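Putative hydrolase (Chloroflexus aurantiacus J-10-fl, PDB 3CMN) is a putative hydrolase, probably a zincin-like metallopeptidase, and is here a largely helical apoenzyme. Local coordinates at residues I163-V166 / Q167-G171; L172-E175 / D176-W180; V304-T308 / G309-K313; A329-G332 / I333-S337; I352-P355 / G356-I359. All coordinates share one frame; numbering follows the deposited sequence.

Contact 1. Residues I163-V166 / Q167-G171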
loop_
_atom_site.group_PDB
_atom_site.type_symbol
_atom_site.label_atom_id
_atom_site.label_comp_id
_atom_site.label_asym_id
_atom_site.label_seq_id
_atom_site.Cartn_x
_atom_site.Cartn_y
_atom_site.Cartn_z
ATOM N N ILE A 163 -1.017 -2.419 -15.106
ATOM C CA ILE A 163 -2.456 -2.454 -14.871
ATOM C C ILE A 163 -3.138 -3.116 -16.082
ATOM O O ILE A 163 -4.010 -3.966 -15.928
ATOM C CB ILE A 163 -3.028 -1.015 -14.675
ATOM C CG1 ILE A 163 -2.415 -0.378 -13.425
ATOM C CG2 ILE A 163 -4.545 -1.059 -14.555
ATOM C CD1 ILE A 163 -2.895 1.028 -13.119
ATOM N N ALA A 164 -2.717 -2.719 -17.282
ATOM C CA ALA A 164 -3.265 -3.259 -18.522
ATOM C C ALA A 164 -2.958 -4.754 -18.651
ATOM O O ALA A 164 -3.805 -5.531 -19.087
ATOM C CB ALA A 164 -2.697 -2.502 -19.718
ATOM N N ARG A 165 -1.753 -5.154 -18.265
ATOM C CA ARG A 165 -1.367 -6.553 -18.349
ATOM C C ARG A 165 -2.140 -7.439 -17.378
ATOM O O ARG A 165 -2.452 -8.582 -17.705
ATOM C CB ARG A 165 0.131 -6.696 -18.111
ATOM C CG ARG A 165 0.945 -6.268 -19.300
ATOM C CD ARG A 165 2.405 -6.036 -18.951
ATOM N NE ARG A 165 3.164 -5.699 -20.151
ATOM C CZ ARG A 165 2.902 -4.654 -20.935
ATOM N NH1 ARG A 165 1.899 -3.830 -20.647
ATOM N NH2 ARG A 165 3.630 -4.447 -22.022
ATOM N N VAL A 166 -2.449 -6.926 -16.191
ATOM C CA VAL A 166 -3.202 -7.714 -15.225
ATOM C C VAL A 166 -4.651 -7.836 -15.696
ATOM O O VAL A 166 -5.217 -8.920 -15.695
ATOM C CB VAL A 166 -3.184 -7.076 -13.809
ATOM C CG1 VAL A 166 -4.064 -7.882 -12.875
ATOM C CG2 VAL A 166 -1.765 -7.037 -13.260
ATOM N N GLN A 167 -5.238 -6.716 -16.105
ATOM C CA GLN A 167 -6.620 -6.693 -16.580
ATOM C C GLN A 167 -6.851 -7.742 -17.650
ATOM O O GLN A 167 -7.855 -8.447 -17.640
ATOM C CB GLN A 167 -6.963 -5.334 -17.185
ATOM C CG GLN A 167 -8.378 -5.253 -17.738
ATOM C CD GLN A 167 -8.459 -4.689 -19.161
ATOM O OE1 GLN A 167 -8.051 -3.558 -19.434
ATOM N NE2 GLN A 167 -9.006 -5.482 -20.068
ATOM N N GLN A 168 -5.908 -7.832 -18.577
ATOM C CA GLN A 168 -6.014 -8.756 -19.685
ATOM C C GLN A 168 -5.683 -10.192 -19.334
ATOM O O GLN A 168 -6.286 -11.112 -19.874
ATOM C CB GLN A 168 -5.152 -8.252 -20.838
ATOM C CG GLN A 168 -5.760 -7.029 -21.527
ATOM C CD GLN A 168 -4.740 -5.941 -21.813
ATOM O OE1 GLN A 168 -3.645 -6.211 -22.310
ATOM N NE2 GLN A 168 -5.099 -4.699 -21.510
ATOM N N GLN A 169 -4.732 -10.395 -18.436
ATOM C CA GLN A 169 -4.395 -11.745 -18.030
ATOM C C GLN A 169 -5.548 -12.339 -17.220
ATOM O O GLN A 169 -5.725 -13.549 -17.178
ATOM C CB GLN A 169 -3.118 -11.749 -17.186
ATOM C CG GLN A 169 -1.839 -11.929 -17.996
ATOM C CD GLN A 169 -0.772 -10.892 -17.673
ATOM O OE1 GLN A 169 -0.267 -10.823 -16.549
ATOM N NE2 GLN A 169 -0.427 -10.074 -18.666
ATOM N N LEU A 170 -6.335 -11.479 -16.581
ATOM C CA LEU A 170 -7.451 -11.929 -15.767
ATOM C C LEU A 170 -8.790 -11.852 -16.482
ATOM O O LEU A 170 -9.830 -12.121 -15.882
ATOM C CB LEU A 170 -7.530 -11.101 -14.484
ATOM C CG LEU A 170 -6.320 -11.171 -13.555
ATOM C CD1 LEU A 170 -6.563 -10.259 -12.360
ATOM C CD2 LEU A 170 -6.090 -12.614 -13.105
ATOM N N GLY A 171 -8.765 -11.487 -17.758
ATOM C CA GLY A 171 -9.995 -11.376 -18.520
ATOM C C GLY A 171 -10.984 -10.438 -17.857
ATOM O O GLY A 171 -12.185 -10.712 -17.792
#

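Contact 2. Residues L172-E175 / D176-W180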
loop_
_atom_site.group_PDB
_atom_site.type_symbol
_atom_site.label_atom_id
_atom_site.label_comp_id
_atom_site.label_asym_id
_atom_site.label_seq_id
_atom_site.Cartn_x
_atom_site.Cartn_y
_atom_site.Cartn_z
ATOM N N LEU A 172 -10.489 -9.310 -17.366
ATOM C CA LEU A 172 -11.362 -8.364 -16.701
ATOM C C LEU A 172 -11.714 -7.201 -17.600
ATOM O O LEU A 172 -11.145 -7.031 -18.676
ATOM C CB LEU A 172 -10.718 -7.865 -15.407
ATOM C CG LEU A 172 -10.675 -8.888 -14.267
ATOM C CD1 LEU A 172 -9.732 -8.433 -13.186
ATOM C CD2 LEU A 172 -12.076 -9.073 -13.705
ATOM N N SER A 173 -12.681 -6.422 -17.135
ATOM C CA SER A 173 -13.190 -5.249 -17.820
ATOM C C SER A 173 -12.222 -4.056 -17.709
ATOM O O SER A 173 -11.722 -3.742 -16.632
ATOM C CB SER A 173 -14.550 -4.886 -17.210
ATOM O OG SER A 173 -15.037 -3.644 -17.688
ATOM N N ASP A 174 -11.964 -3.394 -18.828
ATOM C CA ASP A 174 -11.073 -2.247 -18.852
ATOM C C ASP A 174 -11.541 -1.197 -17.848
ATOM O O ASP A 174 -10.814 -0.818 -16.938
ATOM C CB ASP A 174 -11.051 -1.656 -20.265
ATOM C CG ASP A 174 -10.212 -0.394 -20.376
ATOM O OD1 ASP A 174 -10.504 0.595 -19.679
ATOM O OD2 ASP A 174 -9.257 -0.386 -21.183
ATOM N N GLU A 175 -12.768 -0.730 -18.023
ATOM C CA GLU A 175 -13.330 0.291 -17.155
ATOM C C GLU A 175 -13.443 -0.122 -15.692
ATOM O O GLU A 175 -13.014 0.596 -14.794
ATOM C CB GLU A 175 -14.712 0.690 -17.672
ATOM C CG GLU A 175 -15.387 1.822 -16.924
ATOM C CD GLU A 175 -14.783 3.185 -17.219
ATOM O OE1 GLU A 175 -13.951 3.303 -18.151
ATOM O OE2 GLU A 175 -15.154 4.152 -16.517
ATOM N N ASP A 176 -14.035 -1.281 -15.452
ATOM C CA ASP A 176 -14.239 -1.746 -14.085
ATOM C C ASP A 176 -12.969 -1.976 -13.276
ATOM O O ASP A 176 -12.894 -1.591 -12.101
ATOM C CB ASP A 176 -15.101 -3.008 -14.100
ATOM C CG ASP A 176 -16.555 -2.707 -14.404
ATOM O OD1 ASP A 176 -16.836 -1.671 -15.046
ATOM O OD2 ASP A 176 -17.421 -3.510 -14.011
ATOM N N PHE A 177 -11.970 -2.600 -13.892
ATOM C CA PHE A 177 -10.726 -2.855 -13.187
ATOM C C PHE A 177 -9.989 -1.566 -12.824
ATOM O O PHE A 177 -9.467 -1.435 -11.722
ATOM C CB PHE A 177 -9.811 -3.751 -14.008
ATOM C CG PHE A 177 -8.546 -4.119 -13.299
ATOM C CD1 PHE A 177 -8.580 -4.610 -11.988
ATOM C CD2 PHE A 177 -7.322 -3.989 -13.934
ATOM C CE1 PHE A 177 -7.406 -4.966 -11.321
ATOM C CE2 PHE A 177 -6.139 -4.340 -13.283
ATOM C CZ PHE A 177 -6.184 -4.832 -11.967
ATOM N N ARG A 178 -9.957 -0.607 -13.741
ATOM C CA ARG A 178 -9.272 0.645 -13.465
ATOM C C ARG A 178 -10.004 1.520 -12.455
ATOM O O ARG A 178 -9.385 2.338 -11.784
ATOM C CB ARG A 178 -9.001 1.396 -14.771
ATOM C CG ARG A 178 -7.900 0.738 -15.564
ATOM C CD ARG A 178 -7.682 1.412 -16.883
ATOM N NE ARG A 178 -6.622 0.748 -17.632
ATOM C CZ ARG A 178 -6.720 -0.466 -18.153
ATOM N NH1 ARG A 178 -7.839 -1.166 -18.015
ATOM N NH2 ARG A 178 -5.694 -0.977 -18.816
ATOM N N LEU A 179 -11.319 1.357 -12.349
ATOM C CA LEU A 179 -12.071 2.114 -11.360
ATOM C C LEU A 179 -11.810 1.418 -10.032
ATOM O O LEU A 179 -11.699 2.060 -8.995
ATOM C CB LEU A 179 -13.577 2.117 -11.654
ATOM C CG LEU A 179 -14.425 2.777 -10.549
ATOM C CD1 LEU A 179 -13.973 4.234 -10.360
ATOM C CD2 LEU A 179 -15.911 2.710 -10.899
ATOM N N TRP A 180 -11.698 0.098 -10.086
ATOM C CA TRP A 180 -11.428 -0.704 -8.905
ATOM C C TRP A 180 -10.081 -0.261 -8.327
ATOM O O TRP A 180 -9.943 -0.062 -7.121
ATOM C CB TRP A 180 -11.367 -2.187 -9.277
ATOM C CG TRP A 180 -11.040 -3.089 -8.118
ATOM C CD1 TRP A 180 -11.918 -3.607 -7.211
ATOM C CD2 TRP A 180 -9.737 -3.555 -7.722
ATOM N NE1 TRP A 180 -11.248 -4.367 -6.281
ATOM C CE2 TRP A 180 -9.910 -4.352 -6.569
ATOM C CE3 TRP A 180 -8.443 -3.373 -8.232
ATOM C CZ2 TRP A 180 -8.837 -4.970 -5.911
ATOM C CZ3 TRP A 180 -7.374 -3.989 -7.576
ATOM C CH2 TRP A 180 -7.582 -4.777 -6.427
#

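Contact 3. Residues V304-T308 / G309-K313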
loop_
_atom_site.group_PDB
_atom_site.type_symbol
_atom_site.label_atom_id
_atom_site.label_comp_id
_atom_site.label_asym_id
_atom_site.label_seq_id
_atom_site.Cartn_x
_atom_site.Cartn_y
_atom_site.Cartn_z
ATOM N N VAL A 304 10.168 -6.218 0.740
ATOM C CA VAL A 304 10.792 -4.903 0.845
ATOM C C VAL A 304 11.172 -4.580 2.293
ATOM O O VAL A 304 12.177 -3.922 2.535
ATOM C CB VAL A 304 9.869 -3.783 0.298
ATOM C CG1 VAL A 304 10.630 -2.478 0.220
ATOM C CG2 VAL A 304 9.345 -4.156 -1.071
ATOM N N PHE A 305 10.370 -5.032 3.255
ATOM C CA PHE A 305 10.692 -4.781 4.659
ATOM C C PHE A 305 11.970 -5.522 5.049
ATOM O O PHE A 305 12.890 -4.934 5.616
ATOM C CB PHE A 305 9.550 -5.221 5.590
ATOM C CG PHE A 305 8.414 -4.231 5.682
ATOM C CD1 PHE A 305 7.341 -4.290 4.797
ATOM C CD2 PHE A 305 8.419 -3.233 6.658
ATOM C CE1 PHE A 305 6.288 -3.368 4.882
ATOM C CE2 PHE A 305 7.373 -2.309 6.750
ATOM C CZ PHE A 305 6.308 -2.379 5.861
ATOM N N ARG A 306 12.023 -6.811 4.736
ATOM C CA ARG A 306 13.174 -7.650 5.067
ATOM C C ARG A 306 14.453 -7.209 4.376
ATOM O O ARG A 306 15.538 -7.316 4.938
ATOM C CB ARG A 306 12.881 -9.088 4.689
ATOM C CG ARG A 306 11.672 -9.660 5.385
ATOM C CD ARG A 306 11.175 -10.828 4.592
ATOM N NE ARG A 306 10.096 -11.543 5.253
ATOM C CZ ARG A 306 10.212 -12.151 6.429
ATOM N NH1 ARG A 306 11.360 -12.126 7.093
ATOM N NH2 ARG A 306 9.182 -12.820 6.931
ATOM N N LEU A 307 14.316 -6.733 3.143
ATOM C CA LEU A 307 15.445 -6.255 2.363
ATOM C C LEU A 307 16.113 -5.088 3.093
ATOM O O LEU A 307 17.342 -5.019 3.194
ATOM C CB LEU A 307 14.947 -5.799 0.991
ATOM C CG LEU A 307 15.967 -5.234 -0.000
ATOM C CD1 LEU A 307 17.060 -6.264 -0.282
ATOM C CD2 LEU A 307 15.249 -4.841 -1.277
ATOM N N THR A 308 15.291 -4.182 3.615
ATOM C CA THR A 308 15.789 -3.011 4.331
ATOM C C THR A 308 16.117 -3.252 5.804
ATOM O O THR A 308 16.580 -2.346 6.491
ATOM C CB THR A 308 14.792 -1.839 4.238
ATOM O OG1 THR A 308 13.493 -2.277 4.650
ATOM C CG2 THR A 308 14.721 -1.323 2.819
ATOM N N GLY A 309 15.871 -4.457 6.304
ATOM C CA GLY A 309 16.207 -4.721 7.693
ATOM C C GLY A 309 15.087 -4.944 8.688
ATOM O O GLY A 309 15.332 -4.909 9.900
ATOM N N LEU A 310 13.868 -5.152 8.197
ATOM C CA LEU A 310 12.723 -5.419 9.062
ATOM C C LEU A 310 12.274 -6.842 8.744
ATOM O O LEU A 310 11.405 -7.058 7.893
ATOM C CB LEU A 310 11.582 -4.433 8.793
ATOM C CG LEU A 310 11.851 -2.991 9.221
ATOM C CD1 LEU A 310 12.288 -2.170 8.016
ATOM C CD2 LEU A 310 10.596 -2.401 9.847
ATOM N N ASP A 311 12.874 -7.813 9.428
ATOM C CA ASP A 311 12.559 -9.214 9.190
ATOM C C ASP A 311 11.260 -9.660 9.833
ATOM O O ASP A 311 11.215 -10.676 10.530
ATOM C CB ASP A 311 13.710 -10.099 9.669
ATOM C CG ASP A 311 13.639 -11.506 9.093
ATOM O OD1 ASP A 311 13.087 -12.410 9.760
ATOM O OD2 ASP A 311 14.122 -11.702 7.956
ATOM N N LEU A 312 10.200 -8.900 9.582
ATOM C CA LEU A 312 8.883 -9.209 10.114
ATOM C C LEU A 312 8.107 -10.060 9.115
ATOM O O LEU A 312 8.626 -10.411 8.057
ATOM C CB LEU A 312 8.132 -7.913 10.405
ATOM C CG LEU A 312 8.246 -6.806 9.354
ATOM C CD1 LEU A 312 7.479 -7.155 8.083
ATOM C CD2 LEU A 312 7.715 -5.538 9.969
ATOM N N LYS A 313 6.875 -10.394 9.461
ATOM C CA LYS A 313 6.043 -11.196 8.578
ATOM C C LYS A 313 4.632 -10.629 8.488
ATOM O O LYS A 313 3.939 -10.563 9.494
ATOM C CB LYS A 313 6.010 -12.649 9.051
ATOM C CG LYS A 313 5.163 -13.564 8.184
ATOM C CD LYS A 313 5.176 -14.990 8.711
ATOM C CE LYS A 313 4.339 -15.909 7.837
ATOM N NZ LYS A 313 4.358 -17.313 8.329
#

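Contact 4. Residues A329-G332 / I333-S337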
loop_
_atom_site.group_PDB
_atom_site.type_symbol
_atom_site.label_atom_id
_atom_site.label_comp_id
_atom_site.label_asym_id
_atom_site.label_seq_id
_atom_site.Cartn_x
_atom_site.Cartn_y
_atom_site.Cartn_z
ATOM N N ALA A 329 -19.853 -5.533 11.854
ATOM C CA ALA A 329 -21.099 -6.282 11.940
ATOM C C ALA A 329 -21.654 -6.140 13.353
ATOM O O ALA A 329 -22.857 -5.936 13.548
ATOM C CB ALA A 329 -20.854 -7.761 11.627
ATOM N N ALA A 330 -20.754 -6.236 14.330
ATOM C CA ALA A 330 -21.097 -6.157 15.742
ATOM C C ALA A 330 -21.457 -4.774 16.276
ATOM O O ALA A 330 -22.231 -4.669 17.225
ATOM C CB ALA A 330 -19.960 -6.739 16.567
ATOM N N ARG A 331 -20.922 -3.713 15.681
ATOM C CA ARG A 331 -21.210 -2.374 16.188
ATOM C C ARG A 331 -21.365 -1.270 15.160
ATOM O O ARG A 331 -21.756 -0.156 15.505
ATOM C CB ARG A 331 -20.136 -1.973 17.194
ATOM C CG ARG A 331 -20.246 -2.717 18.509
ATOM C CD ARG A 331 -21.355 -2.122 19.375
ATOM N NE ARG A 331 -20.778 -1.493 20.554
ATOM C CZ ARG A 331 -20.219 -2.173 21.548
ATOM N NH1 ARG A 331 -20.182 -3.498 21.501
ATOM N NH2 ARG A 331 -19.669 -1.536 22.571
ATOM N N GLY A 332 -21.060 -1.556 13.902
ATOM C CA GLY A 332 -21.208 -0.527 12.891
ATOM C C GLY A 332 -19.915 0.158 12.503
ATOM O O GLY A 332 -18.905 0.063 13.194
ATOM N N ILE A 333 -19.965 0.867 11.384
ATOM C CA ILE A 333 -18.811 1.568 10.846
ATOM C C ILE A 333 -18.309 2.686 11.762
ATOM O O ILE A 333 -17.102 2.892 11.899
ATOM C CB ILE A 333 -19.144 2.140 9.423
ATOM C CG1 ILE A 333 -18.190 1.535 8.386
ATOM C CG2 ILE A 333 -19.081 3.668 9.411
ATOM C CD1 ILE A 333 -16.709 1.679 8.697
ATOM N N GLN A 334 -19.235 3.405 12.385
ATOM C CA GLN A 334 -18.858 4.507 13.257
ATOM C C GLN A 334 -17.988 3.996 14.395
ATOM O O GLN A 334 -16.950 4.587 14.690
ATOM C CB GLN A 334 -20.102 5.205 13.807
ATOM C CG GLN A 334 -19.820 6.598 14.346
ATOM C CD GLN A 334 -21.053 7.275 14.914
ATOM O OE1 GLN A 334 -21.639 6.806 15.888
ATOM N NE2 GLN A 334 -21.451 8.386 14.306
ATOM N N PHE A 335 -18.403 2.890 15.018
ATOM C CA PHE A 335 -17.632 2.304 16.110
ATOM C C PHE A 335 -16.259 1.893 15.585
ATOM O O PHE A 335 -15.227 2.281 16.146
ATOM C CB PHE A 335 -18.324 1.072 16.689
ATOM C CG PHE A 335 -17.688 0.567 17.966
ATOM C CD1 PHE A 335 -18.027 1.123 19.197
ATOM C CD2 PHE A 335 -16.726 -0.441 17.934
ATOM C CE1 PHE A 335 -17.414 0.674 20.384
ATOM C CE2 PHE A 335 -16.113 -0.891 19.104
ATOM C CZ PHE A 335 -16.457 -0.334 20.331
ATOM N N ALA A 336 -16.260 1.110 14.507
ATOM C CA ALA A 336 -15.031 0.634 13.876
ATOM C C ALA A 336 -14.092 1.770 13.437
ATOM O O ALA A 336 -12.884 1.568 13.325
ATOM C CB ALA A 336 -15.378 -0.239 12.675
ATOM N N SER A 337 -14.641 2.955 13.181
ATOM C CA SER A 337 -13.821 4.088 12.764
ATOM C C SER A 337 -12.950 4.616 13.907
ATOM O O SER A 337 -12.055 5.435 13.688
ATOM C CB SER A 337 -14.697 5.225 12.240
ATOM O OG SER A 337 -15.332 5.910 13.303
#

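Contact 5. Residues I352-P355 / G356-I359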
loop_
_atom_site.group_PDB
_atom_site.type_symbol
_atom_site.label_atom_id
_atom_site.label_comp_id
_atom_site.label_asym_id
_atom_site.label_seq_id
_atom_site.Cartn_x
_atom_site.Cartn_y
_atom_site.Cartn_z
ATOM N N ILE A 352 -6.687 -8.532 16.327
ATOM C CA ILE A 352 -7.071 -8.741 14.940
ATOM C C ILE A 352 -7.584 -10.172 14.787
ATOM O O ILE A 352 -8.485 -10.439 13.987
ATOM C CB ILE A 352 -5.867 -8.481 13.985
ATOM C CG1 ILE A 352 -5.892 -7.022 13.537
ATOM C CG2 ILE A 352 -5.908 -9.412 12.774
ATOM C CD1 ILE A 352 -4.702 -6.613 12.706
ATOM N N ARG A 353 -7.020 -11.085 15.574
ATOM C CA ARG A 353 -7.416 -12.488 15.531
ATOM C C ARG A 353 -8.694 -12.711 16.324
ATOM O O ARG A 353 -9.434 -13.674 16.092
ATOM C CB ARG A 353 -6.294 -13.366 16.082
ATOM C CG ARG A 353 -5.049 -13.362 15.208
ATOM C CD ARG A 353 -4.089 -14.467 15.591
ATOM N NE ARG A 353 -3.377 -14.213 16.837
ATOM C CZ ARG A 353 -2.414 -13.306 16.975
ATOM N NH1 ARG A 353 -2.053 -12.561 15.939
ATOM N NH2 ARG A 353 -1.799 -13.157 18.142
ATOM N N ASN A 354 -8.950 -11.814 17.269
ATOM C CA ASN A 354 -10.150 -11.885 18.087
ATOM C C ASN A 354 -10.615 -10.456 18.309
ATOM O O ASN A 354 -10.236 -9.809 19.284
ATOM C CB ASN A 354 -9.866 -12.581 19.422
ATOM C CG ASN A 354 -8.392 -12.605 19.770
ATOM O OD1 ASN A 354 -7.580 -13.192 19.049
ATOM N ND2 ASN A 354 -8.036 -11.971 20.884
ATOM N N PRO A 355 -11.435 -9.940 17.381
ATOM C CA PRO A 355 -11.969 -8.578 17.448
ATOM C C PRO A 355 -12.619 -8.263 18.799
ATOM O O PRO A 355 -12.476 -7.155 19.327
ATOM C CB PRO A 355 -12.967 -8.546 16.292
ATOM C CG PRO A 355 -12.347 -9.484 15.295
ATOM C CD PRO A 355 -11.918 -10.633 16.172
ATOM N N GLY A 356 -13.325 -9.245 19.354
ATOM C CA GLY A 356 -13.983 -9.063 20.637
ATOM C C GLY A 356 -13.134 -8.314 21.644
ATOM O O GLY A 356 -13.604 -7.362 22.270
ATOM N N GLN A 357 -11.886 -8.748 21.805
ATOM C CA GLN A 357 -10.951 -8.118 22.738
ATOM C C GLN A 357 -10.873 -6.619 22.464
ATOM O O GLN A 357 -10.868 -5.800 23.381
ATOM C CB GLN A 357 -9.550 -8.724 22.579
ATOM C CG GLN A 357 -8.944 -9.279 23.865
ATOM C CD GLN A 357 -7.474 -9.657 23.711
ATOM O OE1 GLN A 357 -6.607 -8.793 23.555
ATOM N NE2 GLN A 357 -7.192 -10.955 23.748
ATOM N N TRP A 358 -10.809 -6.270 21.184
ATOM C CA TRP A 358 -10.708 -4.875 20.782
ATOM C C TRP A 358 -11.980 -4.087 21.088
ATOM O O TRP A 358 -11.915 -2.945 21.556
ATOM C CB TRP A 358 -10.410 -4.786 19.285
ATOM C CG TRP A 358 -10.178 -3.387 18.812
ATOM C CD1 TRP A 358 -9.004 -2.690 18.858
ATOM C CD2 TRP A 358 -11.144 -2.514 18.204
ATOM N NE1 TRP A 358 -9.177 -1.440 18.309
ATOM C CE2 TRP A 358 -10.479 -1.304 17.900
ATOM C CE3 TRP A 358 -12.504 -2.637 17.886
ATOM C CZ2 TRP A 358 -11.124 -0.229 17.291
ATOM C CZ3 TRP A 358 -13.151 -1.565 17.279
ATOM C CH2 TRP A 358 -12.458 -0.372 16.986
ATOM N N ILE A 359 -13.132 -4.693 20.810
ATOM C CA ILE A 359 -14.408 -4.030 21.048
ATOM C C ILE A 359 -14.545 -3.711 22.530
ATOM O O ILE A 359 -14.956 -2.612 22.903
ATOM C CB ILE A 359 -15.587 -4.906 20.538
ATOM C CG1 ILE A 359 -15.477 -5.050 19.016
ATOM C CG2 ILE A 359 -16.937 -4.280 20.909
ATOM C CD1 ILE A 359 -16.613 -5.817 18.369
#

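Contact 1. Residues I163-V166 / Q167-G171
The carbonyl oxygen of V166 takes the amide hydrogen of L170, with N 2.9 Å from O and nearly along the C=O axis. It belongs to a short run of i to i+4 bonds in the last turns of helix 160-169. Q167 N gives a straighter bond to I163 O, at 3.0 Å and 168°, and Q168 N reaches A164 O at 3.2 Å. The same turn brings the side chains of V166 and L170 alongside each other, pointing the same way. With V166 CG1 anti to the backbone N (chi1 176°), that methyl meets L170 CD1 at 3.5 Å, a tight fit for two carbons. Branched aliphatic residues suit the place, since both also pack on I290 of helix 283-307. The amide of Q168 folds back toward A164 O, but NE2 meets that carbonyl at a poor angle and is not hydrogen-bonded to it. Q167 uses its amide between elements: OE1 accepts from R178 NH1 and NE2 donates to L172 O, tying this helix end to the start of the next helix. The small A164 lets R178 pack close beside it. G171 then leaves the helix with positive phi, a conformation that a residue without a side chain adopts easily. A weak bond of 3.3 Å joins G171 N to Q168 O, and the helix closes in a Schellman motif.

Contact 2. Residues L172-E175 / D176-W180
D174 and R178 face each other one turn apart where S173 caps helix 174-193, and the carboxylate and guanidinium planes are only 17° from parallel. D174 OD2 lies over one face of the guanidinium, 3.6 Å from R178 NH1, and the salt bridge acts through charge alone, because no N-H points at the oxygen. One N-H of NH1 goes to the backbone, D174 O, in the guanidinium plane at its edge and 3.2 Å from NH1; NH1 also bonds to Q167 OE1. An extended chain from CG to NE carries the arginine head back to this first turn. Both groups have further charged partners, D174 OD2 with R44 and R178 NH2 with E160, which helps to fix their rotation and should spread the charge. The cap itself is built from S173. Its hydroxyl, anti to the backbone N (chi1 172°), accepts a weak bond from D176 N at 3.4 Å, and its carbonyl takes F177 N at 3.0 Å. Serine is short enough to turn its oxygen onto an amide that lacks a helical acceptor. The carboxylates of E175 and D176 probably suit the positive end of the helix dipole; E175 is also paired with R50, and D176 bonds to S282. L172, just before the cap, and F177 make a hydrophobic staple across it, set obliquely, with L172 CD1 4.2 Å from F177 CD1.

Contact 3. Residues V304-T308 / G309-K313
R306, in the last turn of its helix, makes a salt bridge to D311, beyond the helix end and at the centre of an inverse gamma turn. R306 NH1 stands 2.9 Å from D311 OD2, which meets the guanidinium at its edge, the two flat groups being turned 75° apart. The extended arginine chain gives the length needed to span the helix end, and its NH2 is also held by Q302. In the gamma turn, L312 N makes a weak bond to L310 O at 2.8 Å. Between helix and turn lies a Schellman motif: G309 has positive phi (112°), where a CB would jam against the preceding carbonyl, so glycine fits. L310 N then closes on F305 O at 2.8 Å, coming from well above the carbonyl plane, while G309 N gives only a weak bond to R306 O. On the inner side F305 receives both leucines. L310 CD2 lies at the edge of the F305 ring, 3.9 Å from F305 CD2, and L312 CD1 comes 3.8 Å from F305 CB. The leucines carry this apolar patch onto I257 of helix 248-279, with L310 also on L206 of helix 197-210, while F305 packs against F202 of that helix and L146 of helix 145-148.

Contact 4. Residues A329-G332 / I333-S337
G332 interrupts the helical run between two helices with positive phi. Its carbonyl takes A336 N at 3.1 Å in a nearly straight bond of 174°, the donor in the carbonyl plane. A residue with a CB would press on the carbonyl of R331 at these backbone angles, which explains a glycine here. Across this bend R331 and F335 carry the side-chain contact. R331 CB packs 3.6 Å from F335 CB, and the arginine chain then folds at chi2 and chi3 instead of stretching out, which lays NE over one face of the ring, toward its rim. The guanidinium is tilted about 45° to the ring, and CZ of R331 stands 4.6 Å from the F335 ring centroid, so this is an off-centre cation-pi contact. The bend joins two helices: G332 is the first residue after helix 319-331 to leave helical angles, and the N-cap of the short helix 333-336. The phenyl of F335 also touches M362 and D363 of helix 355-363, and R331 NH2 makes a salt bridge to D363, so the carboxylate helps to hold the guanidinium at the ring. I333 turns the other way, to Y267 and H270 of helix 248-279, as suits an aliphatic residue at an interface. The small A336 packs against V327 and V328 of helix 319-331. Just past the short helix, S337 OG donates to Q334 O at 2.5 Å.

Contact 5. Residues I352-P355 / G356-I359
P355 O receives I359 N at 2.9 Å, with an N-H...O angle of 157° and the donor in the carbonyl plane. W358 N comes closer, at 2.6 Å, but its hydrogen is badly aimed and the bond is weak. One residue earlier, N354 O accepts another weak bond, 3.2 Å from Q357 N. The side chains of N354 and Q357 run side by side and point the same way. Their amide planes are 63° apart, and in the model ND2 of N354 lies 3.2 Å from NE2 of Q357, two donors that make no bond to each other. What sets this turn is the interruption of the helix before it: N354 leaves helical angles after helix 349-353, and helix 355-363 begins at P355. Farther out, P355 rests on F323, A326 and V327 of helix 319-331. W358, its CG anti to the backbone N (chi1 -175°), sends the indole away from the turn to stand edge-to-face with F323, while NE1 bonds to the carbonyl of N345. Proline suits the first turn because an amide there has no helical acceptor to meet, so its missing N-H costs nothing, while its carbonyl still starts the new helix.

Along the chain the five contacts come in series; each closes a local turn, and none nests in or crosses another. Contact 1 ends helix 160-169 and contact 2 opens helix 174-193, whose later turns carry an HExxH sequence, consistent with the zinc-binding motif of zincins, though no metal is bound here; the two touch, their centres 9 Å apart. Contact 3 ends helix 283-307 on the opposite side of the chain's centre from contact 2, about 18 Å away between nearest atoms. Contact 4 joins helix 319-331 to helix 333-336, and contact 5 joins helix 349-353 to helix 355-363. These last two pack together, F335 on W358 and R331 on I359, tying the C-terminal helices to one another.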